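Local coordinates for Old Yellow Enzyme (Pichia, PDB 6AGZ), which probably catalyses, as a flavin mononucleotide-dependent old yellow enzyme, the asymmetric reduction of the activated carbon-carbon double bond of enone compounds, at residues P8-V20 with P350-L362. Residues are numbered along the deposited sequence; the frame is centred on the assembly and turned at random.
Sequences PLADTNLFKPIKV and PDLPNRLRDGLPL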
ATOM      1  N   PRO A   8     -30.526  -4.882 -16.040  1.00 38.63           N
ATOM      2  CA  PRO A   8     -30.233  -6.254 -16.453  1.00 38.38           C
ATOM      3  C   PRO A   8     -28.740  -6.559 -16.422  1.00 38.26           C
ATOM      4  O   PRO A   8     -27.977  -5.944 -17.168  1.00 39.79           O
ATOM      5  CB  PRO A   8     -30.774  -6.322 -17.888  1.00 39.67           C
ATOM      6  CG  PRO A   8     -31.590  -5.055 -18.073  1.00 39.70           C
ATOM      7  CD  PRO A   8     -30.949  -4.055 -17.174  1.00 39.45           C
ATOM      8  N   LEU A   9     -28.330  -7.504 -15.578  1.00 35.72           N
ATOM      9  CA  LEU A   9     -26.920  -7.795 -15.371  1.00 33.60           C
ATOM     10  C   LEU A   9     -26.508  -9.174 -15.865  1.00 33.38           C
ATOM     11  O   LEU A   9     -25.356  -9.571 -15.654  1.00 34.60           O
ATOM     12  CB  LEU A   9     -26.566  -7.652 -13.886  1.00 30.20           C
ATOM     13  CG  LEU A   9     -27.009  -6.346 -13.222  1.00 29.59           C
ATOM     14  CD1 LEU A   9     -26.455  -6.245 -11.811  1.00 28.38           C
ATOM     15  CD2 LEU A   9     -26.597  -5.139 -14.050  1.00 30.32           C
ATOM     16  N   ALA A  10     -27.408  -9.917 -16.516  1.00 32.86           N
ATOM     17  CA  ALA A  10     -27.029 -11.200 -17.097  1.00 32.57           C
ATOM     18  C   ALA A  10     -25.981 -11.045 -18.190  1.00 31.99           C
ATOM     19  O   ALA A  10     -25.314 -12.026 -18.540  1.00 32.44           O
ATOM     20  CB  ALA A  10     -28.264 -11.912 -17.653  1.00 34.07           C
ATOM     21  N   ASP A  11     -25.821  -9.835 -18.732  1.00 32.46           N
ATOM     22  CA  ASP A  11     -24.834  -9.579 -19.774  1.00 33.28           C
ATOM     23  C   ASP A  11     -23.404  -9.594 -19.252  1.00 28.88           C
ATOM     24  O   ASP A  11     -22.469  -9.691 -20.054  1.00 28.34           O
ATOM     25  CB  ASP A  11     -25.106  -8.222 -20.427  1.00 36.65           C
ATOM     26  CG  ASP A  11     -26.217  -8.263 -21.426  1.00 40.67           C
ATOM     27  OD1 ASP A  11     -25.945  -8.166 -22.594  1.00 42.10           O
ATOM     28  OD2 ASP A  11     -27.359  -8.389 -21.045  1.00 42.40           O
ATOM     29  N   THR A  12     -23.207  -9.503 -17.942  1.00 26.70           N
ATOM     30  CA  THR A  12     -21.910  -9.186 -17.363  1.00 25.21           C
ATOM     31  C   THR A  12     -21.274 -10.419 -16.730  1.00 23.17           C
ATOM     32  O   THR A  12     -21.841 -11.515 -16.714  1.00 23.92           O
ATOM     33  CB  THR A  12     -22.054  -8.065 -16.333  1.00 25.98           C
ATOM     34  OG1 THR A  12     -22.776  -8.554 -15.194  1.00 26.61           O
ATOM     35  CG2 THR A  12     -22.812  -6.892 -16.935  1.00 25.14           C
ATOM     36  N   ASN A  13     -20.061 -10.218 -16.203  1.00 20.81           N
ATOM     37  CA  ASN A  13     -19.370 -11.265 -15.458  1.00 19.69           C
ATOM     38  C   ASN A  13     -20.116 -11.662 -14.195  1.00 18.70           C
ATOM     39  O   ASN A  13     -19.833 -12.727 -13.633  1.00 18.51           O
ATOM     40  CB  ASN A  13     -17.958 -10.808 -15.088  1.00 19.86           C
ATOM     41  CG  ASN A  13     -16.961 -11.013 -16.210  1.00 21.43           C
ATOM     42  OD1 ASN A  13     -17.323 -11.413 -17.316  1.00 22.44           O
ATOM     43  ND2 ASN A  13     -15.691 -10.738 -15.929  1.00 21.17           N
ATOM     44  N   LEU A  14     -21.056 -10.832 -13.729  1.00 18.35           N
ATOM     45  CA  LEU A  14     -21.783 -11.143 -12.504  1.00 18.74           C
ATOM     46  C   LEU A  14     -22.517 -12.474 -12.604  1.00 20.15           C
ATOM     47  O   LEU A  14     -22.719 -13.148 -11.588  1.00 21.62           O
ATOM     48  CB  LEU A  14     -22.770 -10.021 -12.176  1.00 16.04           C
ATOM     49  CG  LEU A  14     -23.456 -10.139 -10.813  1.00 16.16           C
ATOM     50  CD1 LEU A  14     -22.438  -9.972  -9.695  1.00 13.63           C
ATOM     51  CD2 LEU A  14     -24.589  -9.137 -10.669  1.00 16.01           C
ATOM     52  N   PHE A  15     -22.912 -12.875 -13.811  1.00 20.69           N
ATOM     53  CA  PHE A  15     -23.558 -14.163 -14.028  1.00 22.11           C
ATOM     54  C   PHE A  15     -22.741 -15.041 -14.967  1.00 23.52           C
ATOM     55  O   PHE A  15     -23.290 -15.813 -15.755  1.00 25.70           O
ATOM     56  CB  PHE A  15     -24.982 -13.976 -14.542  1.00 23.58           C
ATOM     57  CG  PHE A  15     -25.916 -13.455 -13.499  1.00 23.89           C
ATOM     58  CD1 PHE A  15     -26.475 -14.313 -12.566  1.00 24.17           C
ATOM     59  CD2 PHE A  15     -26.211 -12.106 -13.426  1.00 23.57           C
ATOM     60  CE1 PHE A  15     -27.325 -13.836 -11.591  1.00 23.92           C
ATOM     61  CE2 PHE A  15     -27.060 -11.623 -12.454  1.00 23.16           C
ATOM     62  CZ  PHE A  15     -27.618 -12.490 -11.535  1.00 23.41           C
ATOM     63  N   LYS A  16     -21.431 -14.919 -14.888  1.00 23.61           N
ATOM     64  CA  LYS A  16     -20.488 -15.811 -15.545  1.00 23.47           C
ATOM     65  C   LYS A  16     -19.916 -16.767 -14.512  1.00 22.17           C
ATOM     66  O   LYS A  16     -19.458 -16.315 -13.452  1.00 22.24           O
ATOM     67  CB  LYS A  16     -19.364 -15.018 -16.210  1.00 25.44           C
ATOM     68  CG  LYS A  16     -18.358 -15.858 -16.986  1.00 28.14           C
ATOM     69  CD  LYS A  16     -17.291 -14.989 -17.642  1.00 29.92           C
ATOM     70  CE  LYS A  16     -16.264 -15.836 -18.379  1.00 31.42           C
ATOM     71  NZ  LYS A  16     -15.041 -16.077 -17.557  1.00 31.82           N
ATOM     72  N   PRO A  17     -19.945 -18.076 -14.761  1.00 22.13           N
ATOM     73  CA  PRO A  17     -19.457 -19.031 -13.759  1.00 21.54           C
ATOM     74  C   PRO A  17     -17.994 -18.789 -13.422  1.00 20.12           C
ATOM     75  O   PRO A  17     -17.232 -18.215 -14.205  1.00 19.08           O
ATOM     76  CB  PRO A  17     -19.655 -20.394 -14.436  1.00 23.34           C
ATOM     77  CG  PRO A  17     -20.697 -20.152 -15.486  1.00 24.19           C
ATOM     78  CD  PRO A  17     -20.469 -18.749 -15.961  1.00 23.69           C
ATOM     79  N   ILE A  18     -17.600 -19.234 -12.231  1.00 19.75           N
ATOM     80  CA  ILE A  18     -16.234 -19.015 -11.761  1.00 20.33           C
ATOM     81  C   ILE A  18     -15.869 -20.122 -10.784  1.00 22.14           C
ATOM     82  O   ILE A  18     -16.701 -20.570  -9.993  1.00 21.75           O
ATOM     83  CB  ILE A  18     -16.074 -17.618 -11.119  1.00 19.35           C
ATOM     84  CG1 ILE A  18     -14.615 -17.364 -10.731  1.00 18.63           C
ATOM     85  CG2 ILE A  18     -16.989 -17.464  -9.911  1.00 18.73           C
ATOM     86  CD1 ILE A  18     -14.386 -16.030 -10.055  1.00 18.73           C
ATOM     87  N   LYS A  19     -14.618 -20.569 -10.848  1.00 23.32           N
ATOM     88  CA  LYS A  19     -14.116 -21.582  -9.931  1.00 24.93           C
ATOM     89  C   LYS A  19     -13.528 -20.899  -8.702  1.00 22.88           C
ATOM     90  O   LYS A  19     -12.591 -20.101  -8.816  1.00 20.05           O
ATOM     91  CB  LYS A  19     -13.067 -22.462 -10.610  1.00 27.60           C
ATOM     92  CG  LYS A  19     -12.427 -23.471  -9.672  1.00 29.56           C
ATOM     93  CD  LYS A  19     -11.920 -24.688 -10.424  1.00 32.38           C
ATOM     94  CE  LYS A  19     -11.864 -25.903  -9.512  1.00 34.56           C
ATOM     95  NZ  LYS A  19     -10.493 -26.474  -9.420  1.00 35.28           N
ATOM     96  N   VAL A  20     -14.085 -21.206  -7.533  1.00 22.29           N
ATOM     97  CA  VAL A  20     -13.595 -20.692  -6.260  1.00 21.39           C
ATOM     98  C   VAL A  20     -13.299 -21.882  -5.361  1.00 21.81           C
ATOM     99  O   VAL A  20     -14.135 -22.785  -5.224  1.00 20.80           O
ATOM    100  CB  VAL A  20     -14.605 -19.736  -5.600  1.00 20.35           C
ATOM    101  CG1 VAL A  20     -14.027 -19.158  -4.318  1.00 19.00           C
ATOM    102  CG2 VAL A  20     -14.985 -18.623  -6.562  1.00 19.86           C
ATOM    103  N   PRO A 350     -35.188 -12.049  -1.218  1.00 17.88           N
ATOM    104  CA  PRO A 350     -34.738 -13.448  -1.213  1.00 18.15           C
ATOM    105  C   PRO A 350     -34.438 -13.985  -2.599  1.00 18.66           C
ATOM    106  O   PRO A 350     -33.634 -14.918  -2.726  1.00 19.65           O
ATOM    107  CB  PRO A 350     -35.908 -14.196  -0.556  1.00 19.20           C
ATOM    108  CG  PRO A 350     -37.094 -13.329  -0.793  1.00 19.89           C
ATOM    109  CD  PRO A 350     -36.574 -11.913  -0.739  1.00 18.45           C
ATOM    110  N   ASP A 351     -35.055 -13.428  -3.642  1.00 17.33           N
ATOM    111  CA  ASP A 351     -34.780 -13.807  -5.022  1.00 14.81           C
ATOM    112  C   ASP A 351     -33.912 -12.776  -5.738  1.00 17.01           C
ATOM    113  O   ASP A 351     -34.080 -12.548  -6.940  1.00 17.23           O
ATOM    114  CB  ASP A 351     -36.093 -14.026  -5.775  1.00 15.52           C
ATOM    115  CG  ASP A 351     -36.997 -12.811  -5.735  1.00 19.11           C
ATOM    116  OD1 ASP A 351     -36.769 -11.931  -4.877  1.00 18.50           O
ATOM    117  OD2 ASP A 351     -37.934 -12.734  -6.557  1.00 16.45           O
ATOM    118  N   LEU A 352     -32.987 -12.147  -5.016  1.00 16.48           N
ATOM    119  CA  LEU A 352     -32.116 -11.133  -5.607  1.00 14.65           C
ATOM    120  C   LEU A 352     -31.333 -11.613  -6.825  1.00 14.83           C
ATOM    121  O   LEU A 352     -31.188 -10.821  -7.773  1.00 17.80           O
ATOM    122  CB  LEU A 352     -31.153 -10.597  -4.534  1.00 14.54           C
ATOM    123  CG  LEU A 352     -30.211  -9.470  -4.976  1.00 14.60           C
ATOM    124  CD1 LEU A 352     -31.002  -8.197  -5.230  1.00 13.74           C
ATOM    125  CD2 LEU A 352     -29.112  -9.226  -3.950  1.00 14.38           C
ATOM    126  N   PRO A 353     -30.801 -12.845  -6.879  1.00 14.45           N
ATOM    127  CA  PRO A 353     -30.092 -13.263  -8.103  1.00 15.39           C
ATOM    128  C   PRO A 353     -30.931 -13.155  -9.366  1.00 16.83           C
ATOM    129  O   PRO A 353     -30.431 -12.679 -10.392  1.00 17.06           O
ATOM    130  CB  PRO A 353     -29.708 -14.716  -7.797  1.00 15.86           C
ATOM    131  CG  PRO A 353     -29.567 -14.752  -6.324  1.00 16.32           C
ATOM    132  CD  PRO A 353     -30.626 -13.829  -5.793  1.00 15.09           C
ATOM    133  N   ASN A 354     -32.193 -13.583  -9.327  1.00 16.73           N
ATOM    134  CA  ASN A 354     -33.019 -13.504 -10.527  1.00 18.31           C
ATOM    135  C   ASN A 354     -33.422 -12.070 -10.843  1.00 18.94           C
ATOM    136  O   ASN A 354     -33.543 -11.707 -12.020  1.00 20.49           O
ATOM    137  CB  ASN A 354     -34.254 -14.391 -10.379  1.00 18.52           C
ATOM    138  CG  ASN A 354     -33.934 -15.862 -10.562  1.00 19.90           C
ATOM    139  OD1 ASN A 354     -32.836 -16.219 -10.990  1.00 20.14           O
ATOM    140  ND2 ASN A 354     -34.897 -16.722 -10.255  1.00 20.89           N
ATOM    141  N   ARG A 355     -33.630 -11.241  -9.815  1.00 18.66           N
ATOM    142  CA  ARG A 355     -33.999  -9.850 -10.057  1.00 19.39           C
ATOM    143  C   ARG A 355     -32.855  -9.086 -10.711  1.00 19.34           C
ATOM    144  O   ARG A 355     -33.073  -8.288 -11.631  1.00 21.32           O
ATOM    145  CB  ARG A 355     -34.414  -9.169  -8.750  1.00 18.72           C
ATOM    146  CG  ARG A 355     -35.708  -9.694  -8.139  1.00 19.28           C
ATOM    147  CD  ARG A 355     -36.322  -8.675  -7.199  1.00 18.80           C
ATOM    148  NE  ARG A 355     -37.020  -9.320  -6.091  1.00 18.67           N
ATOM    149  CZ  ARG A 355     -37.886  -8.712  -5.284  1.00 19.07           C
ATOM    150  NH1 ARG A 355     -38.163  -7.433  -5.463  1.00 20.14           N
ATOM    151  NH2 ARG A 355     -38.459  -9.393  -4.303  1.00 16.03           N
ATOM    152  N   LEU A 356     -31.626  -9.306 -10.239  1.00 18.47           N
ATOM    153  CA  LEU A 356     -30.477  -8.691 -10.893  1.00 18.45           C
ATOM    154  C   LEU A 356     -30.224  -9.307 -12.262  1.00 20.82           C
ATOM    155  O   LEU A 356     -29.783  -8.611 -13.184  1.00 21.24           O
ATOM    156  CB  LEU A 356     -29.239  -8.818 -10.007  1.00 18.82           C
ATOM    157  CG  LEU A 356     -29.289  -8.032  -8.696  1.00 18.87           C
ATOM    158  CD1 LEU A 356     -27.999  -8.217  -7.909  1.00 18.59           C
ATOM    159  CD2 LEU A 356     -29.548  -6.561  -8.975  1.00 19.19           C
ATOM    160  N   ARG A 357     -30.505 -10.604 -12.415  1.00 22.06           N
ATOM    161  CA  ARG A 357     -30.313 -11.262 -13.703  1.00 24.39           C
ATOM    162  C   ARG A 357     -31.233 -10.677 -14.766  1.00 25.79           C
ATOM    163  O   ARG A 357     -30.807 -10.433 -15.903  1.00 25.94           O
ATOM    164  CB  ARG A 357     -30.552 -12.764 -13.559  1.00 26.37           C
ATOM    165  CG  ARG A 357     -30.391 -13.557 -14.846  1.00 27.93           C
ATOM    166  CD  ARG A 357     -31.066 -14.912 -14.723  1.00 29.36           C
ATOM    167  NE  ARG A 357     -32.511 -14.776 -14.563  1.00 31.13           N
ATOM    168  CZ  ARG A 357     -33.321 -15.758 -14.180  1.00 32.15           C
ATOM    169  NH1 ARG A 357     -32.829 -16.959 -13.907  1.00 32.96           N
ATOM    170  NH2 ARG A 357     -34.623 -15.537 -14.064  1.00 31.23           N
ATOM    171  N   ASP A 358     -32.495 -10.439 -14.417  1.00 25.56           N
ATOM    172  CA  ASP A 358     -33.493  -9.976 -15.372  1.00 26.27           C
ATOM    173  C   ASP A 358     -33.741  -8.475 -15.298  1.00 26.02           C
ATOM    174  O   ASP A 358     -34.530  -7.953 -16.093  1.00 25.75           O
ATOM    175  CB  ASP A 358     -34.808 -10.731 -15.159  1.00 26.19           C
ATOM    176  CG  ASP A 358     -34.612 -12.234 -15.118  1.00 26.01           C
ATOM    177  OD1 ASP A 358     -33.664 -12.729 -15.765  1.00 24.53           O
ATOM    178  OD2 ASP A 358     -35.402 -12.921 -14.437  1.00 25.37           O
ATOM    179  N   GLY A 359     -33.097  -7.771 -14.373  1.00 24.07           N
ATOM    180  CA  GLY A 359     -33.280  -6.334 -14.269  1.00 24.76           C
ATOM    181  C   GLY A 359     -34.600  -5.925 -13.654  1.00 24.22           C
ATOM    182  O   GLY A 359     -35.200  -4.931 -14.084  1.00 24.48           O
ATOM    183  N   LEU A 360     -35.064  -6.660 -12.668  1.00 22.59           N
ATOM    184  CA  LEU A 360     -36.362  -6.376 -12.071  1.00 22.22           C
ATOM    185  C   LEU A 360     -36.200  -5.538 -10.807  1.00 22.11           C
ATOM    186  O   LEU A 360     -35.223  -5.709 -10.076  1.00 20.84           O
ATOM    187  CB  LEU A 360     -37.097  -7.675 -11.746  1.00 22.39           C
ATOM    188  CG  LEU A 360     -37.201  -8.666 -12.915  1.00 23.05           C
ATOM    189  CD1 LEU A 360     -37.545 -10.077 -12.441  1.00 22.67           C
ATOM    190  CD2 LEU A 360     -38.211  -8.194 -13.962  1.00 19.82           C
ATOM    191  N   PRO A 361     -37.144  -4.632 -10.539  1.00 23.12           N
ATOM    192  CA  PRO A 361     -36.984  -3.711  -9.408  1.00 23.98           C
ATOM    193  C   PRO A 361     -36.847  -4.443  -8.081  1.00 24.58           C
ATOM    194  O   PRO A 361     -37.446  -5.498  -7.857  1.00 23.45           O
ATOM    195  CB  PRO A 361     -38.262  -2.863  -9.450  1.00 24.20           C
ATOM    196  CG  PRO A 361     -39.230  -3.659 -10.264  1.00 24.16           C
ATOM    197  CD  PRO A 361     -38.393  -4.377 -11.275  1.00 25.10           C
ATOM    198  N   LEU A 362     -36.045  -3.860  -7.196  1.00 24.11           N
ATOM    199  CA  LEU A 362     -35.716  -4.448  -5.908  1.00 22.16           C
ATOM    200  C   LEU A 362     -36.624  -3.896  -4.816  1.00 21.94           C
ATOM    201  O   LEU A 362     -37.058  -2.742  -4.864  1.00 22.65           O
ATOM    202  CB  LEU A 362     -34.252  -4.177  -5.545  1.00 21.41           C
ATOM    203  CG  LEU A 362     -33.131  -5.070  -6.093  1.00 22.43           C
ATOM    204  CD1 LEU A 362     -33.276  -5.349  -7.580  1.00 24.64           C
ATOM    205  CD2 LEU A 362     -31.776  -4.435  -5.811  1.00 20.98           C
TER
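Phe15 presses its ring against the flank of helix 352-358, where CB of Arg357 sits over one face, 3.9 Å from the ring centroid and 25° off the normal: a CH-pi contact. The far end of the ring reaches the helix backbone, with Phe15 CE2 3.5 Å from Arg357 CA and Phe15 CZ 3.0 Å from Pro353 O, which approaches obliquely. With CG anti to its own carbonyl carbon (chi1 -71°), Phe15 directs the ring at this surface. Replacing Phe15 by alanine would remove the ring, which would probably open a gap beside Pro353 and Leu356 and leave Arg357 CB without its aromatic partner. Deeper in, the side chains of Leu9 and Leu356 run side by side in the same direction, Leu9 CD1 4.2 Å from Leu356 CB, while Leu14 CD2 only just meets Leu356 CD1 at 4.5 Å; Ile329 and Leu328 of helix 328-334 back Leu9 and Leu14. The helix's C-terminal carbonyls are met by the incoming chain: Leu9 N donates to Leu356 O at 3.0 Å, and Ala10 N makes a weak bond to Arg357 O. Toward solvent the contact thins. Ala10 CB lies 3.9 Å from Arg357 CG, beyond which the arginine chain bends at chi3 and leads away, its NE and NH2 gripping Asp358 side-on, one carboxylate oxygen each. At the exposed edge, Pro8 N lies 3.6 Å from Gly359 CA. Thus the N-terminal arm, ahead of hairpin 18-20/23-25, packs on a short helix that comes after strand 338-341 and helix 344-348, in the helical layer around the FMN-binding TIM barrel.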